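Local coordinates for BILBO1_N domain-containing protein (Trypanosoma brucei equiperdum, PDB 7A1I) that is of unknown function but carries a ubiquitin-like BILBO1 N-terminal domain, the module found in the trypanosome flagellar pocket cytoskeletal protein BILBO1, at residues Ile6-Ala11 with His82-Tyr87; Val19-Leu24 with Thr41-Tyr46. All coordinates share one frame; numbering follows the deposited sequence.

How the interactions relate
The two interactions show how a small ubiquitin-like domain is built, one contact strand to strand, the other sheet to helix. Interaction 1 pairs strand 6-14, near the start of the chain, with strand 84-89, which arrives more than seventy residues later; interaction 2 falls within that interval and sets helix 32-50 against strand 17-25. Their centres lie about 11 Å apart. Strand 6-14 is flanked by 84-89 and 17-25 in one mixed sheet, and backbone bonds probably tie it to the latter, from Val10 N to Leu21 O and from Phe23 N to Ile8 O. One hairpin thus serves both contacts, so that the sheet and the core beneath the helix share neighbouring strands in this N-terminal part of the protein.

Interaction 1 of 2, residues Ile6-Ala11 with His82-Tyr87; sequences ISICVA and HNSQVY
Cys9 is bonded through both its backbone N and its backbone O: the N donates to Ser84 O (2.9 Å), and the O receives Val86 N at 2.7 Å. Val86 O in turn takes Ala11 N (2.8 Å) and, from the opposite face of its carbonyl plane, Gln85 NE2 of its own strand at 3.1 Å. The Gln85 chain bends at chi2 (72°), which folds its amide back alongside Cys9, OE1 lying 3.4 Å from Cys9 CB; the same NE2 also bonds Asn20 OD1, reaching across strand 6-14 to strand 17-25. This is the parallel pairing of first and last main strands expected of a beta-grasp, ubiquitin-like sheet, here between 6-14 and 84-89. On the face turned to helix 32-50, Val10 and Val86 lie side by side, CG2 of Val10 being 4.1 Å from CB of Val86, while Ile8 and Val10 rest on Leu35 of that helix. Toward the start of both segments the regular parallel pattern gives way at the exposed residues His82 and Asn83, where a ring nitrogen does the work of a backbone carbonyl: the N-H of Ser7 points almost straight (176°) at His82 ND1, 3.0 Å from Ser7 N and close to the ring plane. The neighbouring bond, Asn83 N to Ser7 O, is weak and bent (126°), and Asn83 OD1 sits above one face of the His82 ring, offset toward the rim.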
loop_
_atom_site.group_PDB
_atom_site.type_symbol
_atom_site.label_atom_id
_atom_site.label_comp_id
_atom_site.label_asym_id
_atom_site.label_seq_id
_atom_site.Cartn_x
_atom_site.Cartn_y
_atom_site.Cartn_z
ATOM N N ILE A 6 -4.444 -1.425 15.226
ATOM C CA ILE A 6 -3.202 -1.256 14.479
ATOM C C ILE A 6 -3.531 -0.612 13.138
ATOM O O ILE A 6 -4.401 -1.100 12.409
ATOM C CB ILE A 6 -2.476 -2.601 14.296
ATOM C CG1 ILE A 6 -1.937 -3.096 15.638
ATOM C CG2 ILE A 6 -1.344 -2.476 13.294
ATOM C CD1 ILE A 6 -1.265 -4.457 15.569
ATOM N N SER A 7 -2.858 0.490 12.819
ATOM C CA SER A 7 -3.093 1.208 11.569
ATOM C C SER A 7 -1.958 0.943 10.579
ATOM O O SER A 7 -0.808 1.308 10.836
ATOM C CB SER A 7 -3.235 2.706 11.844
ATOM O OG SER A 7 -2.968 3.470 10.680
ATOM N N ILE A 8 -2.284 0.351 9.431
ATOM C CA ILE A 8 -1.311 0.132 8.364
ATOM C C ILE A 8 -1.736 0.972 7.161
ATOM O O ILE A 8 -2.895 0.910 6.734
ATOM C CB ILE A 8 -1.214 -1.350 7.959
ATOM C CG1 ILE A 8 -1.022 -2.281 9.176
ATOM C CG2 ILE A 8 -0.098 -1.536 6.920
ATOM C CD1 ILE A 8 0.374 -2.286 9.754
ATOM N N CYS A 9 -0.812 1.768 6.625
ATOM C CA CYS A 9 -1.041 2.476 5.375
ATOM C C CYS A 9 -0.379 1.727 4.230
ATOM O O CYS A 9 0.687 1.121 4.398
ATOM C CB CYS A 9 -0.510 3.906 5.413
ATOM S SG CYS A 9 -1.341 4.983 6.570
ATOM N N VAL A 10 -1.034 1.762 3.074
ATOM C CA VAL A 10 -0.623 1.041 1.878
ATOM C C VAL A 10 -0.726 2.009 0.713
ATOM O O VAL A 10 -1.787 2.611 0.507
ATOM C CB VAL A 10 -1.496 -0.187 1.618
ATOM C CG1 VAL A 10 -0.984 -0.938 0.411
ATOM C CG2 VAL A 10 -1.489 -1.105 2.878
ATOM N N ALA A 11 0.376 2.207 -0.013
ATOM C CA ALA A 11 0.362 3.170 -1.120
ATOM C C ALA A 11 0.780 2.461 -2.402
ATOM O O ALA A 11 1.330 1.352 -2.368
ATOM C CB ALA A 11 1.272 4.377 -0.840
ATOM N N HIS A 82 2.593 -1.007 14.085
ATOM C CA HIS A 82 1.653 0.102 14.047
ATOM C C HIS A 82 2.221 1.261 13.237
ATOM O O HIS A 82 3.428 1.514 13.240
ATOM C CB HIS A 82 1.294 0.555 15.464
ATOM C CG HIS A 82 0.260 1.638 15.501
ATOM N ND1 HIS A 82 -0.834 1.652 14.659
ATOM C CD2 HIS A 82 0.132 2.724 16.300
ATOM C CE1 HIS A 82 -1.577 2.712 14.922
ATOM N NE2 HIS A 82 -1.015 3.377 15.917
ATOM N N ASN A 83 1.342 1.921 12.485
ATOM C CA ASN A 83 1.686 3.075 11.659
ATOM C C ASN A 83 2.687 2.727 10.570
ATOM O O ASN A 83 3.367 3.622 10.048
ATOM C CB ASN A 83 2.217 4.241 12.502
ATOM C CG ASN A 83 1.118 4.975 13.244
ATOM O OD1 ASN A 83 -0.047 4.948 12.838
ATOM N ND2 ASN A 83 1.482 5.644 14.336
ATOM N N SER A 84 2.791 1.451 10.201
ATOM C CA SER A 84 3.667 1.087 9.101
ATOM C C SER A 84 3.153 1.664 7.786
ATOM O O SER A 84 1.947 1.837 7.579
ATOM C CB SER A 84 3.797 -0.435 8.993
ATOM O OG SER A 84 4.646 -0.944 10.014
ATOM N N GLN A 85 4.091 1.978 6.894
ATOM C CA GLN A 85 3.775 2.423 5.541
ATOM C C GLN A 85 4.257 1.343 4.579
ATOM O O GLN A 85 5.456 1.035 4.526
ATOM C CB GLN A 85 4.426 3.772 5.201
ATOM C CG GLN A 85 4.136 4.227 3.778
ATOM C CD GLN A 85 2.673 4.688 3.585
ATOM O OE1 GLN A 85 2.212 5.615 4.252
ATOM N NE2 GLN A 85 1.951 4.020 2.697
ATOM N N VAL A 86 3.328 0.779 3.841
ATOM C CA VAL A 86 3.609 -0.208 2.810
ATOM C C VAL A 86 3.521 0.449 1.444
ATOM O O VAL A 86 2.727 1.384 1.230
ATOM C CB VAL A 86 2.621 -1.385 2.934
ATOM C CG1 VAL A 86 2.732 -2.325 1.737
ATOM C CG2 VAL A 86 2.935 -2.165 4.224
ATOM N N TYR A 87 4.346 -0.035 0.509
ATOM C CA TYR A 87 4.265 0.376 -0.888
ATOM C C TYR A 87 4.177 -0.865 -1.761
ATOM O O TYR A 87 4.988 -1.786 -1.618
ATOM C CB TYR A 87 5.473 1.229 -1.320
ATOM C CG TYR A 87 5.268 1.895 -2.661
ATOM C CD1 TYR A 87 5.814 1.356 -3.831
ATOM C CD2 TYR A 87 4.540 3.079 -2.760
ATOM C CE1 TYR A 87 5.623 1.986 -5.067
ATOM C CE2 TYR A 87 4.336 3.705 -3.990
ATOM C CZ TYR A 87 4.867 3.157 -5.131
ATOM O OH TYR A 87 4.677 3.797 -6.340
#

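Interaction 2 of 2, residues Val19-Leu24 with Thr41-Tyr46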
loop_
_atom_site.group_PDB
_atom_site.type_symbol
_atom_site.label_atom_id
_atom_site.label_comp_id
_atom_site.label_asym_id
_atom_site.label_seq_id
_atom_site.Cartn_x
_atom_site.Cartn_y
_atom_site.Cartn_z
ATOM N N VAL A 19 -1.151 7.095 -4.482
ATOM C CA VAL A 19 -2.401 6.992 -3.732
ATOM C C VAL A 19 -2.128 6.170 -2.475
ATOM O O VAL A 19 -1.526 5.092 -2.555
ATOM C CB VAL A 19 -3.523 6.324 -4.546
ATOM C CG1 VAL A 19 -4.796 6.205 -3.697
ATOM C CG2 VAL A 19 -3.802 7.100 -5.795
ATOM N N ASN A 20 -2.575 6.676 -1.326
ATOM C CA ASN A 20 -2.302 6.087 -0.023
ATOM C C ASN A 20 -3.627 5.803 0.681
ATOM O O ASN A 20 -4.502 6.671 0.713
ATOM C CB ASN A 20 -1.434 7.046 0.805
ATOM C CG ASN A 20 -0.731 6.362 1.959
ATOM O OD1 ASN A 20 -0.643 5.152 2.007
ATOM N ND2 ASN A 20 -0.224 7.153 2.893
ATOM N N LEU A 21 -3.772 4.580 1.215
ATOM C CA LEU A 21 -4.949 4.111 1.943
ATOM C C LEU A 21 -4.574 3.644 3.349
ATOM O O LEU A 21 -3.540 3.000 3.547
ATOM C CB LEU A 21 -5.618 2.926 1.229
ATOM C CG LEU A 21 -6.011 3.121 -0.232
ATOM C CD1 LEU A 21 -6.617 1.841 -0.793
ATOM C CD2 LEU A 21 -6.979 4.280 -0.361
ATOM N N ARG A 22 -5.436 3.921 4.323
ATOM C CA ARG A 22 -5.227 3.472 5.695
ATOM C C ARG A 22 -6.212 2.361 6.019
ATOM O O ARG A 22 -7.414 2.500 5.756
ATOM C CB ARG A 22 -5.388 4.629 6.684
ATOM C CG ARG A 22 -4.733 4.379 8.031
ATOM C CD ARG A 22 -5.654 3.689 9.007
ATOM N NE ARG A 22 -6.832 4.494 9.296
ATOM C CZ ARG A 22 -6.890 5.382 10.282
ATOM N NH1 ARG A 22 -5.836 5.567 11.066
ATOM N NH2 ARG A 22 -8.002 6.075 10.488
ATOM N N PHE A 23 -5.710 1.282 6.629
ATOM C CA PHE A 23 -6.521 0.176 7.116
ATOM C C PHE A 23 -6.326 0.029 8.619
ATOM O O PHE A 23 -5.197 0.110 9.119
ATOM C CB PHE A 23 -6.151 -1.141 6.418
ATOM C CG PHE A 23 -6.452 -1.142 4.949
ATOM C CD1 PHE A 23 -5.439 -0.945 4.019
ATOM C CD2 PHE A 23 -7.750 -1.334 4.497
ATOM C CE1 PHE A 23 -5.723 -0.929 2.657
ATOM C CE2 PHE A 23 -8.045 -1.311 3.140
ATOM C CZ PHE A 23 -7.039 -1.114 2.219
ATOM N N LEU A 24 -7.431 -0.163 9.334
ATOM C CA LEU A 24 -7.437 -0.328 10.784
ATOM C C LEU A 24 -7.764 -1.776 11.122
ATOM O O LEU A 24 -8.787 -2.304 10.677
ATOM C CB LEU A 24 -8.458 0.604 11.440
ATOM C CG LEU A 24 -8.084 2.080 11.464
ATOM C CD1 LEU A 24 -9.321 2.935 11.234
ATOM C CD2 LEU A 24 -7.417 2.434 12.781
ATOM N N THR A 41 -8.187 -5.622 -3.426
ATOM C CA THR A 41 -9.606 -5.287 -3.584
ATOM C C THR A 41 -9.816 -3.773 -3.597
ATOM O O THR A 41 -10.533 -3.238 -4.461
ATOM C CB THR A 41 -10.432 -5.910 -2.461
ATOM O OG1 THR A 41 -10.274 -7.330 -2.484
ATOM C CG2 THR A 41 -11.918 -5.585 -2.660
ATOM N N ALA A 42 -9.191 -3.073 -2.638
ATOM C CA ALA A 42 -9.401 -1.638 -2.473
ATOM C C ALA A 42 -8.879 -0.856 -3.666
ATOM O O ALA A 42 -9.533 0.085 -4.124
ATOM C CB ALA A 42 -8.734 -1.143 -1.190
ATOM N N PHE A 43 -7.708 -1.215 -4.181
ATOM C CA PHE A 43 -7.161 -0.456 -5.294
ATOM C C PHE A 43 -7.832 -0.811 -6.610
ATOM O O PHE A 43 -7.941 0.051 -7.490
ATOM C CB PHE A 43 -5.650 -0.656 -5.402
ATOM C CG PHE A 43 -4.872 0.120 -4.386
ATOM C CD1 PHE A 43 -3.943 -0.523 -3.574
ATOM C CD2 PHE A 43 -5.072 1.481 -4.235
ATOM C CE1 PHE A 43 -3.227 0.187 -2.626
ATOM C CE2 PHE A 43 -4.356 2.199 -3.296
ATOM C CZ PHE A 43 -3.433 1.549 -2.483
ATOM N N ASN A 44 -8.319 -2.042 -6.776
ATOM C CA ASN A 44 -9.133 -2.294 -7.955
ATOM C C ASN A 44 -10.403 -1.444 -7.935
ATOM O O ASN A 44 -10.783 -0.865 -8.958
ATOM C CB ASN A 44 -9.461 -3.776 -8.063
ATOM C CG ASN A 44 -8.423 -4.540 -8.851
ATOM O OD1 ASN A 44 -8.333 -4.392 -10.063
ATOM N ND2 ASN A 44 -7.631 -5.376 -8.161
ATOM N N ASN A 45 -11.053 -1.323 -6.771
ATOM C CA ASN A 45 -12.223 -0.444 -6.699
ATOM C C ASN A 45 -11.840 1.019 -6.896
ATOM O O ASN A 45 -12.598 1.797 -7.494
ATOM C CB ASN A 45 -12.945 -0.622 -5.366
ATOM C CG ASN A 45 -13.820 -1.858 -5.343
ATOM O OD1 ASN A 45 -14.320 -2.289 -6.381
ATOM N ND2 ASN A 45 -13.993 -2.445 -4.162
ATOM N N TYR A 46 -10.676 1.423 -6.388
ATOM C CA TYR A 46 -10.228 2.793 -6.613
ATOM C C TYR A 46 -10.017 3.068 -8.100
ATOM O O TYR A 46 -10.579 4.027 -8.647
ATOM C CB TYR A 46 -8.948 3.056 -5.814
ATOM C CG TYR A 46 -8.466 4.487 -5.925
ATOM C CD1 TYR A 46 -7.443 4.833 -6.813
ATOM C CD2 TYR A 46 -9.032 5.490 -5.158
ATOM C CE1 TYR A 46 -7.014 6.161 -6.930
ATOM C CE2 TYR A 46 -8.601 6.812 -5.265
ATOM C CZ TYR A 46 -7.579 7.131 -6.141
ATOM O OH TYR A 46 -7.156 8.437 -6.242
#
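In the beta-grasp fold a helix lies across one face of the sheet, and this contact is part of that core: helix 32-50 packs on strand 17-25, the second arm of the N-terminal hairpin. The short axes approach to 10.6 Å at 135°, and no hydrogen bond crosses between them, so the join is made by apolar and aromatic side chains. Val19, Leu21 and Phe23, alternate residues of the strand, direct their CB atoms at the helix. Val19 meets Tyr46 with both branches. CG1 stands over a face of the phenol ring, 4.0 Å from its centroid and 18° off the normal, a CH-pi contact, whereas CG2 comes within 3.5 Å of Tyr46 CE1 and also borders OH. Tyr46 holds CG anti to its backbone nitrogen (chi1 -176°), which carries the ring out to that end of the strand. One residue pair along, Leu21 uses CD1 in two ways: it lies over a face of the Phe43 ring, 3.8 Å from the centroid and offset toward the rim, with CE2 the nearest ring atom at 3.4 Å, and it touches Ala42 CB at 3.7 Å. Ala42 CB also meets the edge of the Phe23 ring, in its plane, 3.8 Å from Phe23 CZ. Ala42 is thereby shared by two strand residues. A hexane-1,6-diol molecule, probably from the crystallisation liquor, lies beside Val19. Beyond the pair, Phe43 continues onto Thr12 of strand 6-14 and the ring of Phe56, and Leu21 is flanked by Leu109 and by Tyr104 of strand 104-105, which pairs with the other edge of strand 17-25.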